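Local coordinates for probable arabinosyltransferase C (Mycobacterium tuberculosis, PDB 3PTY), which probably polymerises arabinose into the arabinan of the mycobacterial cell wall, and is represented here by its C-terminal extracellular, carbohydrate-binding domain, at residues 141-153 with 222-236. Numbering follows the deposited sequence.
Sequences QVPAMLRSGWYRL and ATQVRLVADDQDLAP. With CA (calcium ion), chain C.
R226 lies sandwiched between R147 and W150. Its CD sits over the six-membered ring of W150, 3.7 Å from the centroid, a CH-pi contact, and the guanidinium runs nearly parallel to the indole, the planes 15° apart. R147 CD covers the other guanidinium face, 3.5 Å from R226 NH1. With chi1 of R226 at 69°, CG stands between backbone N and carbonyl carbon, and the chain runs straight out between its neighbours. Q181 accepts from R226 NE, and a water links NH1 to S148 O, holding the guanidinium in place.

Backbone bonds pair the strands antiparallel, A144 with D231 and L146 with A229. The register slips by one residue, and Y151 pairs with V225. At the slip S148 OG stands in for a main-chain carbonyl: it accepts from L227 N at 2.9 Å and donates to G149 O.

Calcium closes the far end. D231 chelates it through OD1 and OD2, both 2.6 Å away, and OD2 accepts from S135 OG. D233 O and H238 O are the other protein ligands, with three waters filling the rest. One calcium-bound water bridges V142 O and D231 O; another joins Q141 OE1 to A235 O, and Q141 NE2 donates to R137 O.

Within the nine-stranded antiparallel sheet of this beta-sandwich, lectin-like domain, strand 63-65 flanks 144-152 and strand 178-183 flanks 224-231, while L242 of strand 240-242 packs on L146 and A229.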
loop_
_atom_site.group_PDB
_atom_site.type_symbol
_atom_site.label_atom_id
_atom_site.label_comp_id
_atom_site.label_asym_id
_atom_site.label_seq_id
_atom_site.Cartn_x
_atom_site.Cartn_y
_atom_site.Cartn_z
ATOM N N GLN A 141 28.892 16.541 15.226
ATOM C CA GLN A 141 28.248 17.210 14.105
ATOM C C GLN A 141 28.896 18.562 13.842
ATOM O O GLN A 141 29.213 19.293 14.776
ATOM C CB GLN A 141 26.758 17.378 14.394
ATOM C CG GLN A 141 26.056 16.063 14.671
ATOM C CD GLN A 141 26.139 15.112 13.491
ATOM O OE1 GLN A 141 25.654 15.416 12.401
ATOM N NE2 GLN A 141 26.757 13.956 13.701
ATOM N N VAL A 142 29.095 18.892 12.568
ATOM C CA VAL A 142 29.709 20.163 12.194
ATOM C C VAL A 142 28.887 20.875 11.117
ATOM O O VAL A 142 28.100 20.240 10.418
ATOM C CB VAL A 142 31.144 19.954 11.679
ATOM C CG1 VAL A 142 31.989 19.240 12.739
ATOM C CG2 VAL A 142 31.131 19.152 10.385
ATOM N N PRO A 143 29.061 22.199 10.988
ATOM C CA PRO A 143 28.376 22.937 9.919
ATOM C C PRO A 143 28.852 22.451 8.552
ATOM O O PRO A 143 30.014 22.074 8.411
ATOM C CB PRO A 143 28.829 24.387 10.142
ATOM C CG PRO A 143 29.307 24.440 11.554
ATOM C CD PRO A 143 29.862 23.082 11.856
ATOM N N ALA A 144 27.974 22.461 7.557
ATOM C CA ALA A 144 28.340 21.947 6.242
ATOM C C ALA A 144 27.722 22.798 5.150
ATOM O O ALA A 144 26.623 23.334 5.312
ATOM C CB ALA A 144 27.910 20.492 6.104
ATOM N N MET A 145 28.441 22.942 4.044
ATOM C CA MET A 145 27.962 23.763 2.938
ATOM C C MET A 145 28.455 23.186 1.637
ATOM O O MET A 145 29.530 22.599 1.589
ATOM C CB MET A 145 28.504 25.186 3.037
ATOM C CG MET A 145 28.220 25.898 4.337
ATOM S SD MET A 145 28.812 27.597 4.209
ATOM C CE MET A 145 27.859 28.161 2.798
ATOM N N LEU A 146 27.690 23.393 0.572
ATOM C CA LEU A 146 28.106 22.928 -0.742
ATOM C C LEU A 146 27.766 23.956 -1.803
ATOM O O LEU A 146 26.691 24.552 -1.784
ATOM C CB LEU A 146 27.426 21.603 -1.080
ATOM C CG LEU A 146 27.769 20.978 -2.440
ATOM C CD1 LEU A 146 29.229 20.517 -2.473
ATOM C CD2 LEU A 146 26.860 19.804 -2.725
ATOM N N ARG A 147 28.692 24.150 -2.733
ATOM C CA ARG A 147 28.440 24.921 -3.936
ATOM C C ARG A 147 29.083 24.161 -5.076
ATOM O O ARG A 147 30.302 23.987 -5.097
ATOM C CB ARG A 147 29.060 26.320 -3.823
ATOM C CG ARG A 147 28.893 27.170 -5.068
ATOM C CD ARG A 147 29.267 28.634 -4.806
ATOM N NE ARG A 147 30.714 28.839 -4.710
ATOM C CZ ARG A 147 31.357 29.155 -3.591
ATOM N NH1 ARG A 147 30.685 29.306 -2.452
ATOM N NH2 ARG A 147 32.674 29.323 -3.613
ATOM N N SER A 148 28.270 23.686 -6.013
ATOM C CA SER A 148 28.796 22.921 -7.132
ATOM C C SER A 148 29.458 23.853 -8.138
ATOM O O SER A 148 29.313 25.076 -8.065
ATOM C CB SER A 148 27.678 22.133 -7.830
ATOM O OG SER A 148 26.913 22.984 -8.684
ATOM N N GLY A 149 30.180 23.266 -9.084
ATOM C CA GLY A 149 30.618 24.001 -10.250
ATOM C C GLY A 149 29.416 24.259 -11.139
ATOM O O GLY A 149 28.293 23.791 -10.863
ATOM N N TRP A 150 29.641 24.997 -12.217
ATOM C CA TRP A 150 28.571 25.330 -13.147
ATOM C C TRP A 150 28.270 24.206 -14.131
ATOM O O TRP A 150 29.184 23.561 -14.655
ATOM C CB TRP A 150 28.922 26.601 -13.923
ATOM C CG TRP A 150 28.964 27.832 -13.070
ATOM C CD1 TRP A 150 30.079 28.493 -12.631
ATOM C CD2 TRP A 150 27.839 28.558 -12.560
ATOM N NE1 TRP A 150 29.714 29.586 -11.876
ATOM C CE2 TRP A 150 28.344 29.655 -11.823
ATOM C CE3 TRP A 150 26.450 28.398 -12.665
ATOM C CZ2 TRP A 150 27.514 30.582 -11.186
ATOM C CZ3 TRP A 150 25.617 29.329 -12.032
ATOM C CH2 TRP A 150 26.156 30.404 -11.302
ATOM N N TYR A 151 26.978 24.004 -14.393
ATOM C CA TYR A 151 26.508 23.043 -15.383
ATOM C C TYR A 151 25.813 23.785 -16.523
ATOM O O TYR A 151 25.167 24.802 -16.303
ATOM C CB TYR A 151 25.519 22.068 -14.742
ATOM C CG TYR A 151 26.150 21.135 -13.738
ATOM C CD1 TYR A 151 26.269 21.502 -12.398
ATOM C CD2 TYR A 151 26.637 19.885 -14.128
ATOM C CE1 TYR A 151 26.844 20.644 -11.470
ATOM C CE2 TYR A 151 27.227 19.023 -13.205
ATOM C CZ TYR A 151 27.325 19.410 -11.883
ATOM O OH TYR A 151 27.884 18.558 -10.960
ATOM N N ARG A 152 25.926 23.251 -17.732
ATOM C CA ARG A 152 25.412 23.915 -18.920
ATOM C C ARG A 152 23.947 23.564 -19.143
ATOM O O ARG A 152 23.575 22.387 -19.156
ATOM C CB ARG A 152 26.251 23.503 -20.132
ATOM C CG ARG A 152 25.874 24.172 -21.460
ATOM C CD ARG A 152 26.445 25.592 -21.591
ATOM N NE ARG A 152 27.912 25.696 -21.695
ATOM C CZ ARG A 152 28.756 24.710 -22.009
ATOM N NH1 ARG A 152 28.323 23.484 -22.273
ATOM N NH2 ARG A 152 30.061 24.955 -22.064
ATOM N N LEU A 153 23.108 24.581 -19.312
ATOM C CA LEU A 153 21.716 24.346 -19.699
ATOM C C LEU A 153 21.665 24.052 -21.190
ATOM O O LEU A 153 22.452 24.601 -21.956
ATOM C CB LEU A 153 20.843 25.562 -19.385
ATOM C CG LEU A 153 20.532 25.862 -17.919
ATOM C CD1 LEU A 153 19.946 27.264 -17.790
ATOM C CD2 LEU A 153 19.569 24.832 -17.337
ATOM N N ALA A 222 19.435 32.655 -19.026
ATOM C CA ALA A 222 20.355 31.851 -18.227
ATOM C C ALA A 222 20.993 30.784 -19.112
ATOM O O ALA A 222 20.314 30.163 -19.925
ATOM C CB ALA A 222 19.628 31.204 -17.059
ATOM N N THR A 223 22.295 30.569 -18.957
ATOM C CA THR A 223 22.967 29.525 -19.734
ATOM C C THR A 223 23.603 28.461 -18.845
ATOM O O THR A 223 23.968 27.385 -19.322
ATOM C CB THR A 223 24.080 30.109 -20.615
ATOM O OG1 THR A 223 24.957 30.896 -19.800
ATOM C CG2 THR A 223 23.491 30.975 -21.736
ATOM N N GLN A 224 23.750 28.770 -17.560
ATOM C CA GLN A 224 24.430 27.872 -16.631
ATOM C C GLN A 224 23.683 27.805 -15.304
ATOM O O GLN A 224 23.033 28.773 -14.905
ATOM C CB GLN A 224 25.869 28.354 -16.385
ATOM C CG GLN A 224 26.667 28.599 -17.654
ATOM C CD GLN A 224 28.104 29.014 -17.387
ATOM O OE1 GLN A 224 28.678 28.698 -16.339
ATOM N NE2 GLN A 224 28.700 29.715 -18.349
ATOM N N VAL A 225 23.774 26.667 -14.617
ATOM C CA VAL A 225 23.181 26.551 -13.288
ATOM C C VAL A 225 24.138 25.840 -12.352
ATOM O O VAL A 225 25.022 25.107 -12.795
ATOM C CB VAL A 225 21.847 25.776 -13.303
ATOM C CG1 VAL A 225 20.796 26.522 -14.120
ATOM C CG2 VAL A 225 22.060 24.347 -13.832
ATOM N N ARG A 226 23.963 26.055 -11.055
ATOM C CA ARG A 226 24.725 25.297 -10.070
ATOM C C ARG A 226 23.866 25.057 -8.843
ATOM O O ARG A 226 22.863 25.743 -8.639
ATOM C CB ARG A 226 26.016 26.029 -9.691
ATOM C CG ARG A 226 25.800 27.306 -8.885
ATOM C CD ARG A 226 27.135 27.991 -8.540
ATOM N NE ARG A 226 26.918 29.309 -7.947
ATOM C CZ ARG A 226 27.871 30.217 -7.749
ATOM N NH1 ARG A 226 29.137 29.958 -8.084
ATOM N NH2 ARG A 226 27.557 31.388 -7.208
ATOM N N LEU A 227 24.270 24.088 -8.029
ATOM C CA LEU A 227 23.570 23.759 -6.797
ATOM C C LEU A 227 24.275 24.376 -5.605
ATOM O O LEU A 227 25.506 24.401 -5.544
ATOM C CB LEU A 227 23.537 22.235 -6.595
ATOM C CG LEU A 227 22.910 21.405 -7.709
ATOM C CD1 LEU A 227 22.958 19.915 -7.347
ATOM C CD2 LEU A 227 21.474 21.870 -7.962
ATOM N N VAL A 228 23.496 24.863 -4.648
ATOM C CA VAL A 228 24.064 25.329 -3.393
ATOM C C VAL A 228 23.246 24.742 -2.259
ATOM O O VAL A 228 22.019 24.663 -2.338
ATOM C CB VAL A 228 24.097 26.867 -3.300
ATOM C CG1 VAL A 228 24.954 27.451 -4.432
ATOM C CG2 VAL A 228 22.690 27.437 -3.339
ATOM N N ALA A 229 23.932 24.299 -1.216
ATOM C CA ALA A 229 23.261 23.682 -0.091
ATOM C C ALA A 229 23.901 24.170 1.194
ATOM O O ALA A 229 25.112 24.383 1.256
ATOM C CB ALA A 229 23.334 22.149 -0.185
ATOM N N ASP A 230 23.079 24.337 2.219
ATOM C CA ASP A 230 23.545 24.862 3.489
ATOM C C ASP A 230 22.944 24.021 4.601
ATOM O O ASP A 230 21.724 23.982 4.779
ATOM C CB ASP A 230 23.137 26.330 3.633
ATOM C CG ASP A 230 23.800 27.006 4.816
ATOM O OD1 ASP A 230 24.828 26.486 5.303
ATOM O OD2 ASP A 230 23.294 28.059 5.260
ATOM N N ASP A 231 23.807 23.322 5.326
ATOM C CA ASP A 231 23.375 22.471 6.421
ATOM C C ASP A 231 24.044 22.901 7.724
ATOM O O ASP A 231 25.081 22.349 8.125
ATOM C CB ASP A 231 23.705 21.016 6.105
ATOM C CG ASP A 231 23.403 20.097 7.251
ATOM O OD1 ASP A 231 22.712 20.537 8.193
ATOM O OD2 ASP A 231 23.857 18.934 7.211
ATOM N N GLN A 232 23.432 23.882 8.377
ATOM C CA GLN A 232 23.940 24.458 9.618
ATOM C C GLN A 232 23.305 23.817 10.846
ATOM O O GLN A 232 23.672 24.126 11.976
ATOM C CB GLN A 232 23.655 25.959 9.649
ATOM C CG GLN A 232 24.312 26.740 8.529
ATOM C CD GLN A 232 25.820 26.774 8.659
ATOM O OE1 GLN A 232 26.355 26.972 9.749
ATOM N NE2 GLN A 232 26.516 26.583 7.543
ATOM N N ASP A 233 22.340 22.933 10.623
ATOM C CA ASP A 233 21.613 22.306 11.718
ATOM C C ASP A 233 22.399 21.108 12.223
ATOM O O ASP A 233 22.572 20.137 11.503
ATOM C CB ASP A 233 20.225 21.877 11.237
ATOM C CG ASP A 233 19.375 21.262 12.339
ATOM O OD1 ASP A 233 19.931 20.834 13.373
ATOM O OD2 ASP A 233 18.142 21.193 12.156
ATOM N N LEU A 234 22.859 21.167 13.466
ATOM C CA LEU A 234 23.775 20.158 13.986
ATOM C C LEU A 234 23.090 18.941 14.597
ATOM O O LEU A 234 23.761 18.032 15.079
ATOM C CB LEU A 234 24.742 20.786 14.992
ATOM C CG LEU A 234 25.525 21.981 14.449
ATOM C CD1 LEU A 234 26.436 22.554 15.527
ATOM C CD2 LEU A 234 26.327 21.586 13.215
ATOM N N ALA A 235 21.760 18.910 14.582
ATOM C CA ALA A 235 21.060 17.684 14.936
ATOM C C ALA A 235 21.486 16.591 13.958
ATOM O O ALA A 235 21.492 16.810 12.749
ATOM C CB ALA A 235 19.553 17.887 14.891
ATOM N N PRO A 236 21.850 15.410 14.481
ATOM C CA PRO A 236 22.408 14.320 13.674
ATOM C C PRO A 236 21.482 13.895 12.542
ATOM O O PRO A 236 21.957 13.493 11.479
ATOM C CB PRO A 236 22.559 13.177 14.685
ATOM C CG PRO A 236 22.677 13.860 16.008
ATOM C CD PRO A 236 21.778 15.057 15.910
HETATM CA CA CA C . 23.620 18.660 9.793
HETATM O O HOH W 1 23.968 17.373 11.979
HETATM O O HOH W 2 24.564 14.169 10.270
HETATM O O HOH W 3 25.153 16.616 9.154
HETATM O O HOH W 4 25.576 20.224 9.775
HETATM O O HOH W 5 30.563 27.503 -8.486
#